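Local structure of uronate isomerase (Caulobacter crescentus, 2Q01) at residues Tyr29-Asp34 with Leu457-Thr462; Phe399-Thr404 with Ser437-Arg442; Ile165-Thr170 with His192-Tyr197; Gly303-Ile308 with Ala469-Gln474; Leu159-Asn164 with Ser187-His192. The protein catalyses the interconversion of D-glucuronate and D-fructuronate, and of D-galacturonate and D-tagaturonate, in pentose and glucuronate metabolism. All blocks are in the same frame, centred on the assembly; numbering follows the deposited sequence.

The five contacts run from the barrel strands of a TIM-barrel-type isomerase out to its helical shell. Contacts 3 and 5 have centres about 11 Å apart and share H192: F160 of contact 5 lies against L168 and V193 of contact 3. Contact 4, centred about 12 Å from contact 3, meets it where L472 packs on T167. Contacts 1 and 2, about 14 Å apart between centres, form a helical group in which I458 touches both S437 and L440. Contacts 2 and 5 are the most distant pair, about 32 Å between centres. A bound potassium ion is held by A375, Y378, L381 and N411; a bound potassium lies about 10 Å from the A469 side chain.

Contact 1 (Tyr29-Asp34 with Leu457-Thr462)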
# COMPACT_ATOMS: atom_id res chain seq x y z
N TYR B 29 15.48 22.81 8.17
CA TYR B 29 15.68 22.21 9.48
C TYR B 29 16.29 23.17 10.48
O TYR B 29 15.89 23.17 11.64
CB TYR B 29 16.53 20.94 9.33
CG TYR B 29 17.01 20.33 10.63
CD1 TYR B 29 16.11 19.73 11.52
CD2 TYR B 29 18.36 20.34 10.95
CE1 TYR B 29 16.56 19.17 12.71
CE2 TYR B 29 18.81 19.78 12.14
CZ TYR B 29 17.91 19.19 13.00
OH TYR B 29 18.37 18.63 14.17
N ALA B 30 17.25 23.98 10.03
CA ALA B 30 17.88 25.03 10.85
C ALA B 30 16.86 26.04 11.39
O ALA B 30 17.03 26.59 12.48
CB ALA B 30 18.95 25.74 10.05
N LEU B 31 15.80 26.25 10.62
CA LEU B 31 14.71 27.15 10.95
C LEU B 31 13.83 26.61 12.07
O LEU B 31 12.97 27.33 12.60
CB LEU B 31 13.84 27.33 9.71
CG LEU B 31 13.58 28.70 9.11
CD1 LEU B 31 14.84 29.26 8.49
CD2 LEU B 31 12.50 28.55 8.07
N VAL B 32 14.06 25.36 12.45
CA VAL B 32 13.09 24.59 13.21
C VAL B 32 13.71 23.71 14.33
O VAL B 32 13.02 23.38 15.31
CB VAL B 32 12.19 23.80 12.20
CG1 VAL B 32 12.11 22.33 12.49
CG2 VAL B 32 10.83 24.46 12.08
N LYS B 33 15.00 23.41 14.21
CA LYS B 33 15.70 22.46 15.10
C LYS B 33 15.75 22.83 16.58
O LYS B 33 15.89 21.95 17.44
CB LYS B 33 17.13 22.17 14.60
CG LYS B 33 18.12 23.32 14.72
CD LYS B 33 19.44 22.97 14.04
CE LYS B 33 20.27 24.22 13.77
NZ LYS B 33 21.23 24.01 12.65
N ASP B 34 15.63 24.12 16.87
CA ASP B 34 15.80 24.64 18.22
C ASP B 34 14.50 25.21 18.78
O ASP B 34 14.49 25.77 19.87
CB ASP B 34 16.90 25.70 18.24
CG ASP B 34 18.30 25.10 18.13
OD1 ASP B 34 18.59 24.14 18.88
OD2 ASP B 34 19.10 25.60 17.31
N LEU B 457 5.81 26.54 6.09
CA LEU B 457 5.25 25.24 6.43
C LEU B 457 6.02 24.47 7.48
O LEU B 457 5.41 23.85 8.34
CB LEU B 457 5.07 24.36 5.19
CG LEU B 457 3.70 24.58 4.55
CD1 LEU B 457 3.63 24.00 3.16
CD2 LEU B 457 2.62 24.01 5.43
N ILE B 458 7.35 24.51 7.41
CA ILE B 458 8.17 23.79 8.37
C ILE B 458 7.94 24.28 9.81
O ILE B 458 7.84 23.47 10.73
CB ILE B 458 9.68 23.76 7.95
CG1 ILE B 458 10.46 22.71 8.73
CG2 ILE B 458 10.34 25.13 8.08
CD1 ILE B 458 10.20 21.31 8.31
N VAL B 459 7.79 25.59 9.98
CA VAL B 459 7.54 26.20 11.29
C VAL B 459 6.12 25.91 11.78
O VAL B 459 5.91 25.67 12.98
CB VAL B 459 7.84 27.73 11.27
CG1 VAL B 459 7.68 28.36 12.65
CG2 VAL B 459 9.25 27.98 10.77
N ASP B 460 5.16 25.91 10.86
CA ASP B 460 3.76 25.59 11.16
C ASP B 460 3.64 24.15 11.63
O ASP B 460 3.17 23.89 12.74
CB ASP B 460 2.87 25.82 9.95
CG ASP B 460 2.35 27.25 9.85
OD1 ASP B 460 2.43 27.99 10.86
OD2 ASP B 460 1.86 27.63 8.77
N LEU B 461 4.12 23.23 10.79
CA LEU B 461 4.14 21.79 11.08
C LEU B 461 4.78 21.43 12.42
O LEU B 461 4.31 20.54 13.13
CB LEU B 461 4.87 21.05 9.95
CG LEU B 461 4.11 20.42 8.77
CD1 LEU B 461 2.90 21.22 8.30
CD2 LEU B 461 5.06 20.14 7.60
N THR B 462 5.85 22.15 12.77
CA THR B 462 6.60 21.90 14.00
C THR B 462 5.91 22.47 15.23
O THR B 462 5.80 21.79 16.26
CB THR B 462 8.05 22.45 13.89
OG1 THR B 462 8.71 21.81 12.79
CG2 THR B 462 8.85 22.19 15.15
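V32 lays its CG2 methyl over the middle of helix 451-469, where it overlaps I458, V459 and T462 together. The contact joins the end of helix 19-30, close to the N-terminus of the chain, to a helix more than 400 residues later, in the helical shell of a metallo-dependent hydrolase fold with a TIM-barrel core. The nearest backbone pair is V32 and V459, with 6.1 Å between their CA atoms, a short gap that branched but compact side chains can fill. V32 CG2 lies 3.8 Å from I458 CG1 and 4.1 Å from V459 CG2, so the valine spans two successive residues of the helix. I458 CG1 stands anti to its own backbone N (chi1 -164°), which turns that branch to V32 and leaves CG2 to meet L31 CD2 at 4.0 Å. L31 covers the more exposed side of the patch. No hydrogen bond crosses between the two segments; the polar atoms beside V32 are satisfied inside the helix. R433 of helix 425-445 touches both V32 and T462, bringing a third helix to the contact. The T462 hydroxyl meets V32 tip to tip, OG1 lying 3.5 Å from CG1, and donates to I458 O at 2.8 Å; that oxygen also accepts from T462 N, the two donors arriving from opposite faces of the carbonyl plane.

Contact 2 (Phe399-Thr404 with Ser437-Arg442); sequences FREQVT and SAFLAR
The F439 ring carries R400 CB over the centre of one face, while E401 N and T404 OG1 approach it obliquely; E401 OE2 lies at the edge of the R442 guanidinium, near its plane. The first is a CH-pi contact: R400 CB stands 3.6 Å from the centroid of the F439 ring and only 6° off the ring normal. F439 CG is anti to the backbone N, which sends the ring across the gap to the other helix. Beyond CB the R400 chain bends at chi2, and its guanidinium leads away from F439 towards L461 of helix 451-469. At the rim of the phenylalanine, CZ comes within 3.4 Å of R400 O, and T404 OG1 lies 3.8 Å from F439 CE2. That hydroxyl is already engaged, donating to R400 O at 2.6 Å in the carbonyl plane, on a lone pair.

These residues pack helix 393-407 against helix 425-445 in the helical shell of the TIM-barrel-type fold. The short segments cross at -55° with their axes 11.0 Å apart, a separation bridged by the length of F439. Towards the subunit boundary the contact becomes ionic: E401 OE2 and R442 NH2 form a salt bridge of 2.9 Å, with the carboxylate and guanidinium planes 81° apart. A single oxygen therefore meets a single nitrogen, without the paired, coplanar geometry of a bidentate bridge. R442 NH1 makes a second salt bridge, to E394 of a neighbouring subunit, whose R398 also donates to the backbone oxygen of E401.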
# COMPACT_ATOMS: atom_id res chain seq x y z
N PHE B 399 3.53 8.67 4.94
CA PHE B 399 2.44 9.51 5.38
C PHE B 399 2.40 10.80 4.55
O PHE B 399 1.40 11.06 3.88
CB PHE B 399 2.55 9.81 6.88
CG PHE B 399 1.48 10.73 7.39
CD1 PHE B 399 1.75 12.08 7.63
CD2 PHE B 399 0.20 10.26 7.65
CE1 PHE B 399 0.76 12.94 8.10
CE2 PHE B 399 -0.80 11.12 8.13
CZ PHE B 399 -0.52 12.45 8.35
N ARG B 400 3.49 11.57 4.55
CA ARG B 400 3.58 12.83 3.78
C ARG B 400 3.36 12.65 2.28
O ARG B 400 2.71 13.49 1.65
CB ARG B 400 4.92 13.55 4.03
CG ARG B 400 5.09 14.18 5.41
CD ARG B 400 4.07 15.29 5.70
NE ARG B 400 4.15 15.74 7.09
CZ ARG B 400 3.17 16.36 7.76
NH1 ARG B 400 3.37 16.72 9.02
NH2 ARG B 400 2.00 16.62 7.18
N GLU B 401 3.88 11.56 1.72
CA GLU B 401 3.69 11.24 0.30
C GLU B 401 2.26 10.83 -0.07
O GLU B 401 1.83 11.02 -1.21
CB GLU B 401 4.66 10.14 -0.13
CG GLU B 401 6.10 10.59 -0.30
CD GLU B 401 7.05 9.43 -0.59
OE1 GLU B 401 6.59 8.27 -0.68
OE2 GLU B 401 8.26 9.69 -0.74
N GLN B 402 1.53 10.27 0.88
CA GLN B 402 0.20 9.70 0.59
C GLN B 402 -0.99 10.56 1.03
O GLN B 402 -2.09 10.40 0.52
CB GLN B 402 0.10 8.27 1.14
CG GLN B 402 0.77 7.25 0.22
CD GLN B 402 1.10 5.93 0.89
OE1 GLN B 402 1.97 5.20 0.43
NE2 GLN B 402 0.42 5.63 1.99
N VAL B 403 -0.75 11.48 1.95
CA VAL B 403 -1.79 12.25 2.61
C VAL B 403 -1.90 13.70 2.10
O VAL B 403 -3.00 14.26 2.03
CB VAL B 403 -1.57 12.18 4.15
CG1 VAL B 403 -1.94 13.47 4.88
CG2 VAL B 403 -2.28 10.98 4.72
N THR B 404 -0.76 14.28 1.73
CA THR B 404 -0.65 15.71 1.40
C THR B 404 -1.52 16.16 0.23
O THR B 404 -2.18 17.19 0.29
CB THR B 404 0.82 16.09 1.11
OG1 THR B 404 1.63 15.76 2.24
CG2 THR B 404 0.97 17.57 0.81
N SER B 437 11.60 18.22 6.91
CA SER B 437 12.52 19.06 6.14
C SER B 437 12.90 18.42 4.82
O SER B 437 12.92 19.10 3.80
CB SER B 437 13.78 19.38 6.94
OG SER B 437 13.45 20.20 8.04
N ALA B 438 13.19 17.11 4.84
CA ALA B 438 13.51 16.34 3.64
C ALA B 438 12.38 16.31 2.62
O ALA B 438 12.61 16.43 1.41
CB ALA B 438 13.91 14.93 4.02
N PHE B 439 11.15 16.15 3.11
CA PHE B 439 9.98 16.06 2.24
C PHE B 439 9.67 17.39 1.56
O PHE B 439 9.44 17.43 0.35
CB PHE B 439 8.75 15.56 3.01
CG PHE B 439 7.48 15.59 2.21
CD1 PHE B 439 7.28 14.67 1.18
CD2 PHE B 439 6.49 16.54 2.47
CE1 PHE B 439 6.11 14.69 0.42
CE2 PHE B 439 5.32 16.57 1.72
CZ PHE B 439 5.13 15.65 0.69
N LEU B 440 9.65 18.46 2.35
CA LEU B 440 9.49 19.83 1.84
C LEU B 440 10.60 20.22 0.85
O LEU B 440 10.32 20.87 -0.16
CB LEU B 440 9.46 20.81 3.01
CG LEU B 440 8.14 21.35 3.57
CD1 LEU B 440 6.95 20.50 3.22
CD2 LEU B 440 8.25 21.54 5.08
N ALA B 441 11.83 19.82 1.15
CA ALA B 441 12.99 20.04 0.28
C ALA B 441 12.85 19.40 -1.09
O ALA B 441 13.29 19.97 -2.09
CB ALA B 441 14.23 19.53 0.93
N ARG B 442 12.23 18.22 -1.14
CA ARG B 442 11.97 17.55 -2.41
C ARG B 442 10.88 18.26 -3.20
O ARG B 442 10.89 18.25 -4.43
CB ARG B 442 11.59 16.09 -2.19
CG ARG B 442 12.18 15.16 -3.24
CD ARG B 442 11.12 14.30 -3.91
NE ARG B 442 10.38 13.46 -2.97
CZ ARG B 442 9.21 12.89 -3.25
NH1 ARG B 442 8.64 13.06 -4.44
NH2 ARG B 442 8.60 12.15 -2.33

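Contact 3 (Ile165-Thr170 with His192-Tyr197)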
# COMPACT_ATOMS: atom_id res chain seq x y z
N ILE B 165 11.15 21.40 26.53
CA ILE B 165 9.79 20.94 26.35
C ILE B 165 8.86 22.05 26.80
O ILE B 165 8.96 22.54 27.93
CB ILE B 165 9.51 19.62 27.08
CG1 ILE B 165 10.48 18.54 26.57
CG2 ILE B 165 8.05 19.18 26.87
CD1 ILE B 165 10.65 17.34 27.49
N GLU B 166 7.99 22.48 25.89
CA GLU B 166 7.01 23.49 26.20
C GLU B 166 5.78 22.86 26.85
O GLU B 166 5.34 23.31 27.91
CB GLU B 166 6.63 24.25 24.94
CG GLU B 166 5.68 25.39 25.20
CD GLU B 166 5.81 26.50 24.19
OE1 GLU B 166 4.79 26.84 23.57
OE2 GLU B 166 6.94 27.04 24.03
N THR B 167 5.25 21.83 26.20
CA THR B 167 4.07 21.10 26.67
C THR B 167 4.35 19.60 26.60
O THR B 167 4.85 19.11 25.59
CB THR B 167 2.84 21.43 25.79
OG1 THR B 167 2.56 22.84 25.87
CG2 THR B 167 1.60 20.64 26.22
N LEU B 168 4.03 18.89 27.68
CA LEU B 168 4.07 17.43 27.69
C LEU B 168 2.75 16.91 28.23
O LEU B 168 2.33 17.27 29.32
CB LEU B 168 5.22 16.92 28.56
CG LEU B 168 5.47 15.42 28.68
CD1 LEU B 168 5.77 14.79 27.33
CD2 LEU B 168 6.62 15.15 29.64
N ALA B 169 2.08 16.05 27.46
CA ALA B 169 0.84 15.43 27.90
C ALA B 169 1.05 13.97 28.29
O ALA B 169 1.74 13.22 27.59
CB ALA B 169 -0.25 15.56 26.84
N THR B 170 0.47 13.59 29.42
CA THR B 170 0.43 12.19 29.84
C THR B 170 -0.99 11.64 29.59
O THR B 170 -1.88 12.38 29.17
CB THR B 170 0.84 12.04 31.32
OG1 THR B 170 -0.22 12.50 32.16
CG2 THR B 170 2.09 12.84 31.62
N HIS B 192 4.85 22.63 32.01
CA HIS B 192 3.47 22.44 31.59
C HIS B 192 3.25 20.97 31.26
O HIS B 192 3.24 20.56 30.10
CB HIS B 192 3.17 23.36 30.40
CG HIS B 192 1.73 23.38 29.97
ND1 HIS B 192 1.33 23.05 28.70
CD2 HIS B 192 0.60 23.73 30.64
CE1 HIS B 192 0.02 23.17 28.60
NE2 HIS B 192 -0.45 23.59 29.76
N VAL B 193 3.10 20.18 32.32
CA VAL B 193 2.76 18.77 32.20
C VAL B 193 1.25 18.63 32.38
O VAL B 193 0.71 18.92 33.44
CB VAL B 193 3.52 17.89 33.20
CG1 VAL B 193 3.08 16.44 33.07
CG2 VAL B 193 5.03 18.02 33.00
N ILE B 194 0.57 18.22 31.31
CA ILE B 194 -0.88 18.07 31.32
C ILE B 194 -1.29 16.62 31.11
O ILE B 194 -0.44 15.73 31.01
CB ILE B 194 -1.58 19.00 30.29
CG1 ILE B 194 -1.08 18.72 28.86
CG2 ILE B 194 -1.38 20.45 30.66
CD1 ILE B 194 -1.94 19.34 27.78
N THR B 195 -2.59 16.39 31.03
CA THR B 195 -3.12 15.04 30.91
C THR B 195 -4.00 14.88 29.67
O THR B 195 -4.26 15.84 28.95
CB THR B 195 -3.87 14.61 32.20
OG1 THR B 195 -4.38 13.29 32.05
CG2 THR B 195 -5.02 15.57 32.52
N ALA B 196 -4.42 13.64 29.40
CA ALA B 196 -5.38 13.34 28.34
C ALA B 196 -6.38 12.31 28.85
O ALA B 196 -6.01 11.41 29.60
CB ALA B 196 -4.66 12.83 27.10
N TYR B 197 -7.64 12.46 28.44
CA TYR B 197 -8.73 11.61 28.90
C TYR B 197 -8.86 10.33 28.07
O TYR B 197 -9.27 10.37 26.91
CB TYR B 197 -10.04 12.40 28.84
CG TYR B 197 -11.23 11.74 29.51
CD1 TYR B 197 -11.39 11.80 30.90
CD2 TYR B 197 -12.22 11.11 28.76
CE1 TYR B 197 -12.48 11.24 31.52
CE2 TYR B 197 -13.33 10.53 29.38
CZ TYR B 197 -13.44 10.60 30.76
OH TYR B 197 -14.51 10.04 31.40
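A beta-alpha-beta unit of the TIM-barrel-type fold brings strands 165-169 and 192-194 side by side, with helix 179-186 as the connection between them. The strands run parallel; the axes of 167-169 and 192-194 are 4.7 Å apart and 20° from alignment. L168 bonds through both its N and its O, to the residues before and after V193: L168 N donates to H192 O at 3.0 Å, and L168 O accepts from I194 N at 2.8 Å. T170 N then donates to I194 O, also at 2.8 Å, with an N-H...acceptor angle of 169°. This zigzag pairs L168 with V193 and A169 with I194, as in a regular parallel sheet. L168 and V193 share one face of the sheet, where F160 of helix 156-162 covers them. A169 and I194 lie on the other, their CB and CG1 atoms 3.8 Å apart.

At the start of the pairing, H192 has CG anti to the backbone N (chi1 -173°), setting its imidazole alongside T167 and pointing the same way. The hydroxyl meets the ring near its plane, and a hydrogen bond links T167 OG1 to H192 ND1. One face of the imidazole carries I194 CG2, and its ring also meets that of W478. A leucine in place of H192 would probably leave the T167 hydroxyl without this nitrogen partner and disturb the meeting with W478. At the other end, the T170 hydroxyl bonds to E172 and H181, while T170 CG2 rests 4.0 Å from V193 CG1.

Contact 4 (Gly303-Ile308 with Ala469-Gln474)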
# COMPACT_ATOMS: atom_id res chain seq x y z
N GLY B 303 -15.27 21.02 24.85
CA GLY B 303 -14.19 21.37 23.92
C GLY B 303 -12.97 20.47 23.93
O GLY B 303 -11.88 20.89 23.51
N LEU B 304 -13.13 19.24 24.41
CA LEU B 304 -12.07 18.24 24.34
C LEU B 304 -11.87 17.71 22.92
O LEU B 304 -12.79 17.18 22.31
CB LEU B 304 -12.35 17.08 25.29
CG LEU B 304 -11.36 16.83 26.43
CD1 LEU B 304 -10.85 18.12 27.03
CD2 LEU B 304 -11.98 15.95 27.49
N VAL B 305 -10.65 17.87 22.41
CA VAL B 305 -10.27 17.36 21.10
C VAL B 305 -10.18 15.83 21.15
O VAL B 305 -9.54 15.27 22.03
CB VAL B 305 -8.95 17.98 20.61
CG1 VAL B 305 -8.42 17.26 19.41
CG2 VAL B 305 -9.14 19.46 20.28
N MET B 306 -10.83 15.17 20.21
CA MET B 306 -11.01 13.74 20.29
C MET B 306 -10.05 12.98 19.39
O MET B 306 -10.13 13.08 18.17
CB MET B 306 -12.46 13.43 19.92
CG MET B 306 -12.98 12.12 20.38
SD MET B 306 -14.72 12.08 19.98
CE MET B 306 -14.75 10.52 19.11
N GLN B 307 -9.14 12.22 19.98
CA GLN B 307 -8.22 11.39 19.20
C GLN B 307 -8.70 9.94 19.09
O GLN B 307 -8.89 9.27 20.11
CB GLN B 307 -6.81 11.41 19.78
CG GLN B 307 -6.26 12.79 20.05
CD GLN B 307 -4.93 12.74 20.79
OE1 GLN B 307 -4.89 12.79 22.02
NE2 GLN B 307 -3.84 12.61 20.04
N ILE B 308 -8.86 9.46 17.87
CA ILE B 308 -9.18 8.05 17.66
C ILE B 308 -7.94 7.28 17.17
O ILE B 308 -7.38 7.57 16.11
CB ILE B 308 -10.40 7.87 16.72
CG1 ILE B 308 -11.60 8.65 17.27
CG2 ILE B 308 -10.74 6.38 16.55
CD1 ILE B 308 -12.75 8.80 16.28
N ALA B 469 -4.32 22.86 16.83
CA ALA B 469 -5.11 21.63 16.78
C ALA B 469 -5.45 21.09 18.16
O ALA B 469 -6.56 20.59 18.37
CB ALA B 469 -4.40 20.58 15.97
N TYR B 470 -4.51 21.21 19.08
CA TYR B 470 -4.69 20.75 20.46
C TYR B 470 -5.06 21.87 21.42
O TYR B 470 -4.94 21.70 22.63
CB TYR B 470 -3.43 20.03 20.94
CG TYR B 470 -3.26 18.67 20.32
CD1 TYR B 470 -2.54 18.51 19.14
CD2 TYR B 470 -3.84 17.54 20.90
CE1 TYR B 470 -2.40 17.26 18.56
CE2 TYR B 470 -3.70 16.29 20.33
CZ TYR B 470 -2.98 16.16 19.16
OH TYR B 470 -2.85 14.91 18.60
N LYS B 471 -5.50 23.00 20.87
CA LYS B 471 -6.00 24.15 21.64
C LYS B 471 -5.06 24.58 22.78
O LYS B 471 -5.48 24.86 23.90
CB LYS B 471 -7.43 23.89 22.14
CG LYS B 471 -8.45 23.59 21.02
CD LYS B 471 -9.80 23.18 21.59
CE LYS B 471 -10.82 22.95 20.49
NZ LYS B 471 -12.20 22.72 21.04
N LEU B 472 -3.77 24.62 22.45
CA LEU B 472 -2.70 24.90 23.41
C LEU B 472 -2.31 26.38 23.45
O LEU B 472 -1.30 26.74 24.07
CB LEU B 472 -1.48 24.04 23.06
CG LEU B 472 -1.13 22.79 23.87
CD1 LEU B 472 -2.32 22.18 24.56
CD2 LEU B 472 -0.48 21.77 22.97
N ASP B 473 -3.12 27.22 22.81
CA ASP B 473 -2.83 28.65 22.67
C ASP B 473 -3.04 29.47 23.94
O ASP B 473 -2.51 30.58 24.06
CB ASP B 473 -3.63 29.24 21.50
CG ASP B 473 -3.08 28.83 20.14
OD1 ASP B 473 -3.89 28.67 19.20
OD2 ASP B 473 -1.84 28.68 20.01
N GLN B 474 -3.81 28.93 24.88
CA GLN B 474 -3.95 29.55 26.20
C GLN B 474 -3.12 28.78 27.22
O GLN B 474 -3.54 27.71 27.68
CB GLN B 474 -5.41 29.60 26.66
CG GLN B 474 -6.36 30.39 25.76
CD GLN B 474 -7.32 29.49 25.00
OE1 GLN B 474 -8.51 29.44 25.31
NE2 GLN B 474 -6.80 28.78 24.00
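K471 occupies a left-handed backbone conformation, with positive phi, and from there sends an extended side chain to the carbonyl oxygen of G303, itself a positive-phi residue just after a helix. The lysine is the C' residue of a Schellman motif that ends helix 451-469, in which L472 N bonds back to K467 O and K471 N to K468 O. Its CG is anti to its carbonyl carbon and the rest of the chain is straight, allowing K471 NZ to reach G303 O at 3.1 Å. The donor is tilted 35° from the carbonyl plane and the C=O...N angle is 112°, evidence of an approach from well off the carbonyl direction.

The aliphatic part of K471 crosses V305, the first residue of barrel strand 305-308, with K471 CE 3.9 Å from V305 CG2. V305 CG2 also lies 3.4 Å from A469 O, at the end of the helix. Two residues further along the strand, Q307 meets Y470 at about a right angle, its amide plane 83° from the ring. Q307 NE2 is near the plane of the tyrosine ring and 2.9 Å from Y470 OH, but the angle is too poor for a hydrogen bond. Q307 OE1 is instead bonded to S249 on neighbouring strand 249-252. The polar hold between these two segments therefore rests on the lysine and a backbone oxygen: a probably charged ammonium meets a neutral carbonyl, which implies a charge-dipole link with a bent approach and not an ion pair.

Contact 5 (Leu159-Asn164 with Ser187-His192)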
# COMPACT_ATOMS: atom_id res chain seq x y z
N LEU B 159 15.89 17.74 33.30
CA LEU B 159 15.92 17.22 31.93
C LEU B 159 14.82 17.82 31.07
O LEU B 159 15.03 18.11 29.90
CB LEU B 159 15.81 15.70 31.94
CG LEU B 159 17.06 14.88 32.24
CD1 LEU B 159 16.68 13.44 32.58
CD2 LEU B 159 18.03 14.91 31.08
N PHE B 160 13.64 18.00 31.67
CA PHE B 160 12.49 18.65 31.03
C PHE B 160 12.85 20.05 30.54
O PHE B 160 12.44 20.46 29.45
CB PHE B 160 11.34 18.73 32.04
CG PHE B 160 10.01 19.15 31.45
CD1 PHE B 160 9.07 18.20 31.07
CD2 PHE B 160 9.67 20.50 31.33
CE1 PHE B 160 7.83 18.58 30.56
CE2 PHE B 160 8.44 20.89 30.82
CZ PHE B 160 7.52 19.92 30.44
N ASP B 161 13.62 20.78 31.35
CA ASP B 161 14.05 22.13 31.01
C ASP B 161 15.17 22.16 29.97
O ASP B 161 15.15 22.98 29.05
CB ASP B 161 14.46 22.89 32.27
CG ASP B 161 13.36 22.93 33.31
OD1 ASP B 161 13.67 23.06 34.51
OD2 ASP B 161 12.17 22.83 32.92
N ARG B 162 16.12 21.24 30.10
CA ARG B 162 17.22 21.10 29.16
C ARG B 162 16.74 20.69 27.77
O ARG B 162 17.32 21.11 26.76
CB ARG B 162 18.25 20.08 29.66
CG ARG B 162 19.62 20.23 29.01
CD ARG B 162 20.17 18.90 28.54
NE ARG B 162 20.63 18.07 29.66
CZ ARG B 162 21.49 17.07 29.54
NH1 ARG B 162 22.02 16.76 28.36
NH2 ARG B 162 21.84 16.38 30.61
N PHE B 163 15.69 19.87 27.72
CA PHE B 163 15.13 19.38 26.46
C PHE B 163 14.28 20.43 25.74
O PHE B 163 13.95 20.27 24.56
CB PHE B 163 14.31 18.11 26.68
CG PHE B 163 15.12 16.88 27.01
CD1 PHE B 163 16.49 16.82 26.73
CD2 PHE B 163 14.51 15.76 27.56
CE1 PHE B 163 17.23 15.67 27.03
CE2 PHE B 163 15.24 14.61 27.86
CZ PHE B 163 16.60 14.56 27.59
N ASN B 164 13.95 21.50 26.47
CA ASN B 164 13.16 22.62 25.96
C ASN B 164 11.74 22.17 25.62
O ASN B 164 11.20 22.48 24.56
CB ASN B 164 13.85 23.34 24.79
CG ASN B 164 13.32 24.75 24.55
OD1 ASN B 164 13.48 25.30 23.46
ND2 ASN B 164 12.69 25.34 25.57
N SER B 187 3.67 23.22 42.69
CA SER B 187 5.09 23.47 42.92
C SER B 187 5.55 24.73 42.19
O SER B 187 4.87 25.22 41.29
CB SER B 187 5.95 22.28 42.48
OG SER B 187 6.01 22.17 41.07
N GLY B 188 6.71 25.25 42.60
CA GLY B 188 7.29 26.46 42.00
C GLY B 188 7.80 26.27 40.59
O GLY B 188 7.90 27.24 39.83
N TRP B 189 8.11 25.03 40.24
CA TRP B 189 8.51 24.62 38.90
C TRP B 189 7.38 24.89 37.90
O TRP B 189 6.22 24.61 38.18
CB TRP B 189 8.84 23.13 38.91
CG TRP B 189 9.43 22.59 37.65
CD1 TRP B 189 10.65 22.90 37.12
CD2 TRP B 189 8.86 21.61 36.79
NE1 TRP B 189 10.87 22.18 35.97
CE2 TRP B 189 9.78 21.38 35.74
CE3 TRP B 189 7.65 20.90 36.79
CZ2 TRP B 189 9.53 20.47 34.71
CZ3 TRP B 189 7.40 19.99 35.76
CH2 TRP B 189 8.34 19.79 34.73
N GLY B 190 7.74 25.43 36.74
CA GLY B 190 6.75 25.94 35.79
C GLY B 190 6.51 25.08 34.56
O GLY B 190 6.00 25.57 33.55
N GLY B 191 6.87 23.80 34.65
CA GLY B 191 6.69 22.86 33.55
C GLY B 191 5.23 22.56 33.29
O GLY B 191 4.47 22.27 34.22
N HIS B 192 4.85 22.63 32.01
CA HIS B 192 3.47 22.44 31.59
C HIS B 192 3.25 20.97 31.26
O HIS B 192 3.24 20.56 30.10
CB HIS B 192 3.17 23.36 30.40
CG HIS B 192 1.73 23.38 29.97
ND1 HIS B 192 1.33 23.05 28.70
CD2 HIS B 192 0.60 23.73 30.64
CE1 HIS B 192 0.02 23.17 28.60
NE2 HIS B 192 -0.45 23.59 29.76
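F160 and W189 both set CG anti to the backbone N, with chi1 at -170° and -172°, and these extended torsions carry their rings into the gap between helix and loop. They meet as an edge-to-face (T-shaped) pair: the six-membered ring of W189 turns its edge to the face of F160, with centroids 5.0 Å apart and planes at 70°. The closest atoms are F160 CD2 and W189 CZ2, 3.4 Å from each other. The indole N-H is turned to D161, where W189 NE1 donates to OD1 at 3.3 Å and more weakly to OD2. OD1 lies close to the indole plane and is met on its syn side, while OD2 has a salt bridge to R480.

The contact lies in the TIM-barrel-type fold, where helix 156-162 packs against the loop leading into strand 192-194. An alanine replacing W189 would probably leave the F160 face without its aromatic partner and D161 OD1 without the indole N-H. Two residues after W189, G191 sets its N over the centre of one indole face and its CA 3.8 Å from F160 CE2.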